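Long-range contact in iron Transport-associated domain protein (Bacillus anthracis, PDB 4H8Q), which binds heme through a NEAT domain and, as part of the hemophore IsdX2, probably scavenges it from methemoglobin: residues I18-S31 and F117-I129. The protein carries 1 engineered substitution. Sequence-based numbering, arbitrary orientation.
With HEM (protoporphyrin IX containing Fe), chain B.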
loop_
_atom_site.group_PDB
_atom_site.type_symbol
_atom_site.label_atom_id
_atom_site.label_comp_id
_atom_site.label_asym_id
_atom_site.label_seq_id
_atom_site.Cartn_x
_atom_site.Cartn_y
_atom_site.Cartn_z
ATOM N N ILE A 18 -1.810 -9.937 6.702
ATOM C CA ILE A 18 -2.610 -8.865 7.281
ATOM C C ILE A 18 -3.588 -8.286 6.270
ATOM O O ILE A 18 -3.201 -7.799 5.212
ATOM C CB ILE A 18 -1.736 -7.761 7.918
ATOM C CG1 ILE A 18 -2.629 -6.707 8.590
ATOM C CG2 ILE A 18 -0.798 -7.147 6.886
ATOM C CD1 ILE A 18 -1.896 -5.838 9.604
ATOM N N ALA A 19 -4.877 -8.357 6.594
ATOM C CA ALA A 19 -5.887 -7.802 5.707
ATOM C C ALA A 19 -5.919 -6.288 5.820
ATOM O O ALA A 19 -5.584 -5.728 6.863
ATOM C CB ALA A 19 -7.267 -8.378 6.038
ATOM N N PHE A 20 -6.328 -5.623 4.748
ATOM C CA PHE A 20 -6.424 -4.163 4.764
ATOM C C PHE A 20 -7.361 -3.693 3.663
ATOM O O PHE A 20 -7.734 -4.469 2.766
ATOM C CB PHE A 20 -5.043 -3.525 4.566
ATOM C CG PHE A 20 -4.506 -3.702 3.175
ATOM C CD1 PHE A 20 -3.837 -4.867 2.825
ATOM C CD2 PHE A 20 -4.688 -2.715 2.213
ATOM C CE1 PHE A 20 -3.361 -5.045 1.536
ATOM C CE2 PHE A 20 -4.206 -2.878 0.923
ATOM C CZ PHE A 20 -3.543 -4.045 0.582
ATOM N N LYS A 21 -7.736 -2.417 3.740
ATOM C CA LYS A 21 -8.523 -1.761 2.716
ATOM C C LYS A 21 -7.881 -0.403 2.451
ATOM O O LYS A 21 -7.282 0.190 3.356
ATOM C CB LYS A 21 -9.965 -1.556 3.208
ATOM C CG LYS A 21 -10.771 -2.832 3.352
ATOM C CD LYS A 21 -12.117 -2.552 4.016
ATOM C CE LYS A 21 -12.945 -3.827 4.171
ATOM N NZ LYS A 21 -14.214 -3.581 4.927
ATOM N N VAL A 22 -7.989 0.078 1.220
ATOM C CA VAL A 22 -7.591 1.442 0.904
ATOM C C VAL A 22 -8.843 2.307 0.879
ATOM O O VAL A 22 -9.808 1.982 0.191
ATOM C CB VAL A 22 -6.875 1.532 -0.453
ATOM C CG1 VAL A 22 -6.356 2.952 -0.695
ATOM C CG2 VAL A 22 -5.710 0.533 -0.490
ATOM N N LEU A 23 -8.800 3.408 1.620
ATOM C CA LEU A 23 -9.951 4.290 1.787
ATOM C C LEU A 23 -9.764 5.609 1.055
ATOM O O LEU A 23 -8.661 6.145 0.975
ATOM C CB LEU A 23 -10.174 4.558 3.278
ATOM C CG LEU A 23 -10.357 3.336 4.174
ATOM C CD1 LEU A 23 -10.453 3.769 5.642
ATOM C CD2 LEU A 23 -11.589 2.523 3.744
ATOM N N LYS A 24 -10.856 6.141 0.515
ATOM C CA LYS A 24 -10.844 7.467 -0.072
ATOM C C LYS A 24 -10.467 8.508 0.985
ATOM O O LYS A 24 -10.900 8.412 2.133
ATOM C CB LYS A 24 -12.224 7.749 -0.674
ATOM C CG LYS A 24 -12.386 9.125 -1.259
ATOM C CD LYS A 24 -13.753 9.255 -1.927
ATOM C CE LYS A 24 -13.972 10.659 -2.458
ATOM N NZ LYS A 24 -15.305 10.791 -3.101
ATOM N N ASP A 25 -9.654 9.480 0.588
ATOM C CA ASP A 25 -9.054 10.451 1.504
ATOM C C ASP A 25 -10.088 11.077 2.449
ATOM O O ASP A 25 -11.088 11.637 1.992
ATOM C CB ASP A 25 -8.353 11.546 0.702
ATOM C CG ASP A 25 -7.565 12.517 1.579
ATOM O OD1 ASP A 25 -6.911 12.074 2.546
ATOM O OD2 ASP A 25 -7.598 13.732 1.280
ATOM N N LYS A 26 -9.835 10.960 3.752
ATOM C CA LYS A 26 -10.674 11.577 4.788
ATOM C C LYS A 26 -12.082 10.980 4.884
ATOM O O LYS A 26 -13.003 11.624 5.397
ATOM C CB LYS A 26 -10.748 13.095 4.599
ATOM C CG LYS A 26 -9.393 13.794 4.600
ATOM C CD LYS A 26 -9.567 15.307 4.520
ATOM C CE LYS A 26 -8.235 16.040 4.578
ATOM N NZ LYS A 26 -7.507 16.011 3.278
ATOM N N THR A 27 -12.246 9.751 4.401
ATOM C CA THR A 27 -13.535 9.067 4.449
ATOM C C THR A 27 -13.414 7.636 4.933
ATOM O O THR A 27 -12.303 7.108 5.090
ATOM C CB THR A 27 -14.205 9.002 3.061
ATOM O OG1 THR A 27 -13.608 7.949 2.287
ATOM C CG2 THR A 27 -14.073 10.316 2.327
ATOM N N GLU A 28 -14.565 7.011 5.178
ATOM C CA GLU A 28 -14.629 5.581 5.441
ATOM C C GLU A 28 -15.126 4.842 4.198
ATOM O O GLU A 28 -15.546 3.689 4.282
ATOM C CB GLU A 28 -15.541 5.293 6.636
ATOM C CG GLU A 28 -15.021 5.847 7.962
ATOM C CD GLU A 28 -13.815 5.084 8.493
ATOM O OE1 GLU A 28 -13.627 3.912 8.099
ATOM O OE2 GLU A 28 -13.059 5.652 9.312
ATOM N N GLU A 29 -15.065 5.518 3.051
ATOM C CA GLU A 29 -15.471 4.935 1.775
ATOM C C GLU A 29 -14.313 4.188 1.130
ATOM O O GLU A 29 -13.169 4.628 1.207
ATOM C CB GLU A 29 -15.951 6.028 0.823
ATOM C CG GLU A 29 -17.200 6.746 1.324
ATOM C CD GLU A 29 -17.645 7.856 0.394
ATOM O OE1 GLU A 29 -18.122 7.536 -0.714
ATOM O OE2 GLU A 29 -17.525 9.045 0.774
ATOM N N ILE A 30 -14.614 3.066 0.485
ATOM C CA ILE A 30 -13.569 2.297 -0.193
ATOM C C ILE A 30 -13.037 3.056 -1.393
ATOM O O ILE A 30 -13.803 3.556 -2.218
ATOM C CB ILE A 30 -14.067 0.909 -0.638
ATOM C CG1 ILE A 30 -14.627 0.144 0.560
ATOM C CG2 ILE A 30 -12.933 0.115 -1.281
ATOM C CD1 ILE A 30 -13.636 -0.028 1.689
ATOM N N SER A 31 -11.712 3.152 -1.490
ATOM C CA SER A 31 -11.086 3.888 -2.575
ATOM C C SER A 31 -11.107 3.091 -3.868
ATOM O O SER A 31 -11.101 1.850 -3.850
ATOM C CB SER A 31 -9.617 4.185 -2.231
ATOM O OG SER A 31 -8.975 4.856 -3.293
ATOM N N PHE A 117 -2.997 12.484 -9.408
ATOM C CA PHE A 117 -2.455 11.969 -8.152
ATOM C C PHE A 117 -3.442 12.196 -7.006
ATOM O O PHE A 117 -4.305 13.079 -7.078
ATOM C CB PHE A 117 -1.040 12.491 -7.863
ATOM C CG PHE A 117 -0.906 13.985 -7.908
ATOM C CD1 PHE A 117 -1.360 14.769 -6.859
ATOM C CD2 PHE A 117 -0.270 14.592 -8.973
ATOM C CE1 PHE A 117 -1.209 16.155 -6.898
ATOM C CE2 PHE A 117 -0.108 15.966 -9.012
ATOM C CZ PHE A 117 -0.581 16.744 -7.973
ATOM N N TYR A 118 -3.358 11.355 -5.984
ATOM C CA TYR A 118 -4.366 11.327 -4.936
ATOM C C TYR A 118 -3.740 11.049 -3.593
ATOM O O TYR A 118 -2.683 10.412 -3.501
ATOM C CB TYR A 118 -5.362 10.190 -5.172
ATOM C CG TYR A 118 -6.086 10.190 -6.491
ATOM C CD1 TYR A 118 -7.193 11.003 -6.688
ATOM C CD2 TYR A 118 -5.691 9.354 -7.523
ATOM C CE1 TYR A 118 -7.871 11.004 -7.888
ATOM C CE2 TYR A 118 -6.372 9.350 -8.741
ATOM C CZ TYR A 118 -7.466 10.167 -8.902
ATOM O OH TYR A 118 -8.145 10.170 -10.099
ATOM N N ASP A 119 -4.420 11.508 -2.549
ATOM C CA ASP A 119 -4.190 11.030 -1.202
ATOM C C ASP A 119 -5.156 9.884 -0.894
ATOM O O ASP A 119 -6.304 9.899 -1.329
ATOM C CB ASP A 119 -4.409 12.174 -0.206
ATOM C CG ASP A 119 -3.388 13.287 -0.361
ATOM O OD1 ASP A 119 -3.790 14.450 -0.557
ATOM O OD2 ASP A 119 -2.182 13.006 -0.270
ATOM N N VAL A 120 -4.692 8.873 -0.168
ATOM C CA VAL A 120 -5.572 7.829 0.337
ATOM C C VAL A 120 -5.124 7.441 1.737
ATOM O O VAL A 120 -4.040 7.841 2.188
ATOM C CB VAL A 120 -5.512 6.559 -0.534
ATOM C CG1 VAL A 120 -6.044 6.831 -1.921
ATOM C CG2 VAL A 120 -4.065 6.043 -0.610
ATOM N N GLN A 121 -5.963 6.676 2.428
ATOM C CA GLN A 121 -5.568 6.067 3.691
ATOM C C GLN A 121 -5.614 4.553 3.596
ATOM O O GLN A 121 -6.498 3.985 2.960
ATOM C CB GLN A 121 -6.464 6.527 4.844
ATOM C CG GLN A 121 -6.141 7.918 5.357
ATOM C CD GLN A 121 -6.742 8.997 4.493
ATOM O OE1 GLN A 121 -7.957 9.032 4.302
ATOM N NE2 GLN A 121 -5.905 9.883 3.965
ATOM N N ILE A 122 -4.648 3.898 4.228
ATOM C CA ILE A 122 -4.683 2.452 4.342
ATOM C C ILE A 122 -5.148 2.091 5.743
ATOM O O ILE A 122 -4.602 2.589 6.731
ATOM C CB ILE A 122 -3.292 1.841 4.085
ATOM C CG1 ILE A 122 -2.861 2.139 2.647
ATOM C CG2 ILE A 122 -3.324 0.336 4.335
ATOM C CD1 ILE A 122 -1.363 1.911 2.368
ATOM N N GLN A 123 -6.159 1.234 5.831
ATOM C CA GLN A 123 -6.610 0.732 7.124
ATOM C C GLN A 123 -6.389 -0.766 7.185
ATOM O O GLN A 123 -6.993 -1.517 6.426
ATOM C CB GLN A 123 -8.087 1.048 7.368
ATOM C CG GLN A 123 -8.568 0.616 8.746
ATOM C CD GLN A 123 -8.666 1.784 9.714
ATOM O OE1 GLN A 123 -9.574 2.612 9.612
ATOM N NE2 GLN A 123 -7.725 1.862 10.653
ATOM N N PHE A 124 -5.502 -1.185 8.083
ATOM C CA PHE A 124 -5.262 -2.599 8.326
ATOM C C PHE A 124 -6.303 -3.121 9.300
ATOM O O PHE A 124 -6.842 -2.359 10.111
ATOM C CB PHE A 124 -3.860 -2.818 8.901
ATOM C CG PHE A 124 -2.760 -2.282 8.025
ATOM C CD1 PHE A 124 -2.213 -1.040 8.266
ATOM C CD2 PHE A 124 -2.285 -3.030 6.955
ATOM C CE1 PHE A 124 -1.212 -0.534 7.458
ATOM C CE2 PHE A 124 -1.278 -2.534 6.142
ATOM C CZ PHE A 124 -0.742 -1.288 6.400
ATOM N N ASP A 125 -6.590 -4.417 9.216
ATOM C CA ASP A 125 -7.471 -5.062 10.184
ATOM C C ASP A 125 -6.838 -6.358 10.668
ATOM O O ASP A 125 -7.101 -7.426 10.119
ATOM C CB ASP A 125 -8.849 -5.329 9.574
ATOM C CG ASP A 125 -9.828 -5.903 10.583
ATOM O OD1 ASP A 125 -9.419 -6.154 11.734
ATOM O OD2 ASP A 125 -11.005 -6.111 10.219
ATOM N N PRO A 126 -5.985 -6.262 11.700
ATOM C CA PRO A 126 -5.213 -7.403 12.204
ATOM C C PRO A 126 -6.093 -8.567 12.630
ATOM O O PRO A 126 -5.636 -9.711 12.617
ATOM C CB PRO A 126 -4.496 -6.821 13.423
ATOM C CG PRO A 126 -4.361 -5.376 13.107
ATOM C CD PRO A 126 -5.637 -5.016 12.403
ATOM N N THR A 127 -7.342 -8.278 12.983
ATOM C CA THR A 127 -8.244 -9.291 13.519
ATOM C C THR A 127 -8.946 -10.096 12.428
ATOM O O THR A 127 -9.520 -11.154 12.697
ATOM C CB THR A 127 -9.319 -8.657 14.444
ATOM O OG1 THR A 127 -10.357 -8.067 13.653
ATOM C CG2 THR A 127 -8.705 -7.593 15.330
ATOM N N LYS A 128 -8.901 -9.605 11.194
ATOM C CA LYS A 128 -9.677 -10.212 10.124
ATOM C C LYS A 128 -9.024 -11.446 9.520
ATOM O O LYS A 128 -7.801 -11.514 9.397
ATOM C CB LYS A 128 -9.944 -9.185 9.018
ATOM C CG LYS A 128 -10.801 -9.722 7.883
ATOM C CD LYS A 128 -11.237 -8.619 6.937
ATOM C CE LYS A 128 -12.374 -9.088 6.041
ATOM N NZ LYS A 128 -12.014 -10.312 5.267
ATOM N N ILE A 129 -9.849 -12.420 9.149
ATOM C CA ILE A 129 -9.405 -13.528 8.309
ATOM C C ILE A 129 -10.434 -13.780 7.204
ATOM O O ILE A 129 -10.205 -14.568 6.285
ATOM C CB ILE A 129 -9.156 -14.827 9.113
ATOM C CG1 ILE A 129 -10.467 -15.410 9.647
ATOM C CG2 ILE A 129 -8.170 -14.589 10.246
ATOM C CD1 ILE A 129 -10.317 -16.854 10.125
ATOM O OXT ILE A 129 -11.531 -13.192 7.199
HETATM C CHA HEM B . -10.876 8.570 -8.567
HETATM C CHB HEM B . -11.780 6.421 -12.824
HETATM C CHC HEM B . -7.659 3.855 -12.468
HETATM C CHD HEM B . -7.046 5.546 -7.951
HETATM C C1A HEM B . -11.464 8.215 -9.751
HETATM C C2A HEM B . -12.698 8.762 -10.285
HETATM C C3A HEM B . -12.936 8.155 -11.452
HETATM C C4A HEM B . -11.866 7.221 -11.711
HETATM C CMA HEM B . -14.134 8.398 -12.395
HETATM C CAA HEM B . -13.580 9.834 -9.595
HETATM C CBA HEM B . -14.243 9.227 -8.358
HETATM C CGA HEM B . -15.105 8.029 -8.695
HETATM O O1A HEM B . -15.887 8.099 -9.676
HETATM O O2A HEM B . -15.042 6.995 -7.978
HETATM C C1B HEM B . -10.760 5.531 -13.077
HETATM C C2B HEM B . -10.697 4.647 -14.216
HETATM C C3B HEM B . -9.574 3.938 -14.128
HETATM C C4B HEM B . -8.867 4.347 -12.926
HETATM C CMB HEM B . -11.770 4.532 -15.324
HETATM C CAB HEM B . -9.131 2.873 -15.155
HETATM C CBB HEM B . -8.059 2.125 -14.917
HETATM C C1C HEM B . -7.147 4.064 -11.202
HETATM C C2C HEM B . -5.974 3.420 -10.639
HETATM C C3C HEM B . -5.799 3.884 -9.396
HETATM C C4C HEM B . -6.857 4.844 -9.119
HETATM C CMC HEM B . -5.083 2.389 -11.376
HETATM C CAC HEM B . -4.673 3.478 -8.422
HETATM C CBC HEM B . -4.532 4.142 -7.276
HETATM C C1D HEM B . -8.008 6.505 -7.737
HETATM C C2D HEM B . -8.102 7.269 -6.521
HETATM C C3D HEM B . -9.282 8.202 -6.703
HETATM C C4D HEM B . -9.795 7.921 -8.021
HETATM C CMD HEM B . -7.200 7.159 -5.284
HETATM C CAD HEM B . -9.809 9.237 -5.693
HETATM C CBD HEM B . -11.095 8.732 -5.057
HETATM C CGD HEM B . -10.892 7.418 -4.357
HETATM O O1D HEM B . -9.955 7.285 -3.515
HETATM O O2D HEM B . -11.699 6.494 -4.635
HETATM N NA HEM B . -10.985 7.283 -10.644
HETATM N NB HEM B . -9.626 5.324 -12.307
HETATM N NC HEM B . -7.660 4.913 -10.239
HETATM N ND HEM B . -9.021 6.914 -8.605
HETATM FE FE HEM B . -9.200 6.282 -10.541
HETATM O O HOH W 1 -5.720 -9.613 9.096
HETATM O O HOH W 2 -8.821 9.422 -2.220
HETATM O O HOH W 3 -5.527 15.450 1.681
HETATM O O HOH W 4 -9.775 7.726 5.902
HETATM O O HOH W 5 -12.013 2.030 8.766
#
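Gln121 reaches back from strand 117-125 to grip the turn that follows strand 18-24, where these first and last strands of the NEAT domain pair antiparallel and close its immunoglobulin-like beta barrel. With CG anti to its own carbonyl carbon and the chain bent at chi2 (81°), the amide lies beside the type II turn Lys24-Thr27. Gln121 NE2 donates to the anti lone pair of Asp25 OD1 at 2.8 Å, nearly in the amide plane, while Lys26 N donates to Gln121 OE1 at 2.7 Å; water 4 also donates to that oxygen. Both ends of the amide are thus engaged, which fixes its rotation. The register is set by two reciprocal, hydrogen-bonded backbone pairs, Leu23 with Gln121 and Lys21 with Gln123; the bond from Leu23 N to Gln121 O, 2.7 Å, is almost straight (177°).

On the core-facing side, Phe20 CB meets Phe124 CD2 at 3.7 Å, Ile18 CD1 lies against Phe124 CB, and Val22 CG1 packs on Val120 CB; Ile52 and Met54 of strand 49-56 continue this hydrophobic layer.

The carboxylates of Asp25 and Asp119 lie side by side, their planes 51° apart. Water 3 donates to both, and Lys26 and Lys104 respectively supply salt bridges that probably offset the like charges.

At the Val120 end the pair borders the heme pocket. The Tyr118 ring lays one face over pyrrole atom C3D, and Val120 CG1 touches methyl CMD at 3.6 Å. One heme propionate oxygen, O1D, accepts from Ser31 OG at 2.6 Å and from water 2, which also bridges Asp25 N and Asp119 O.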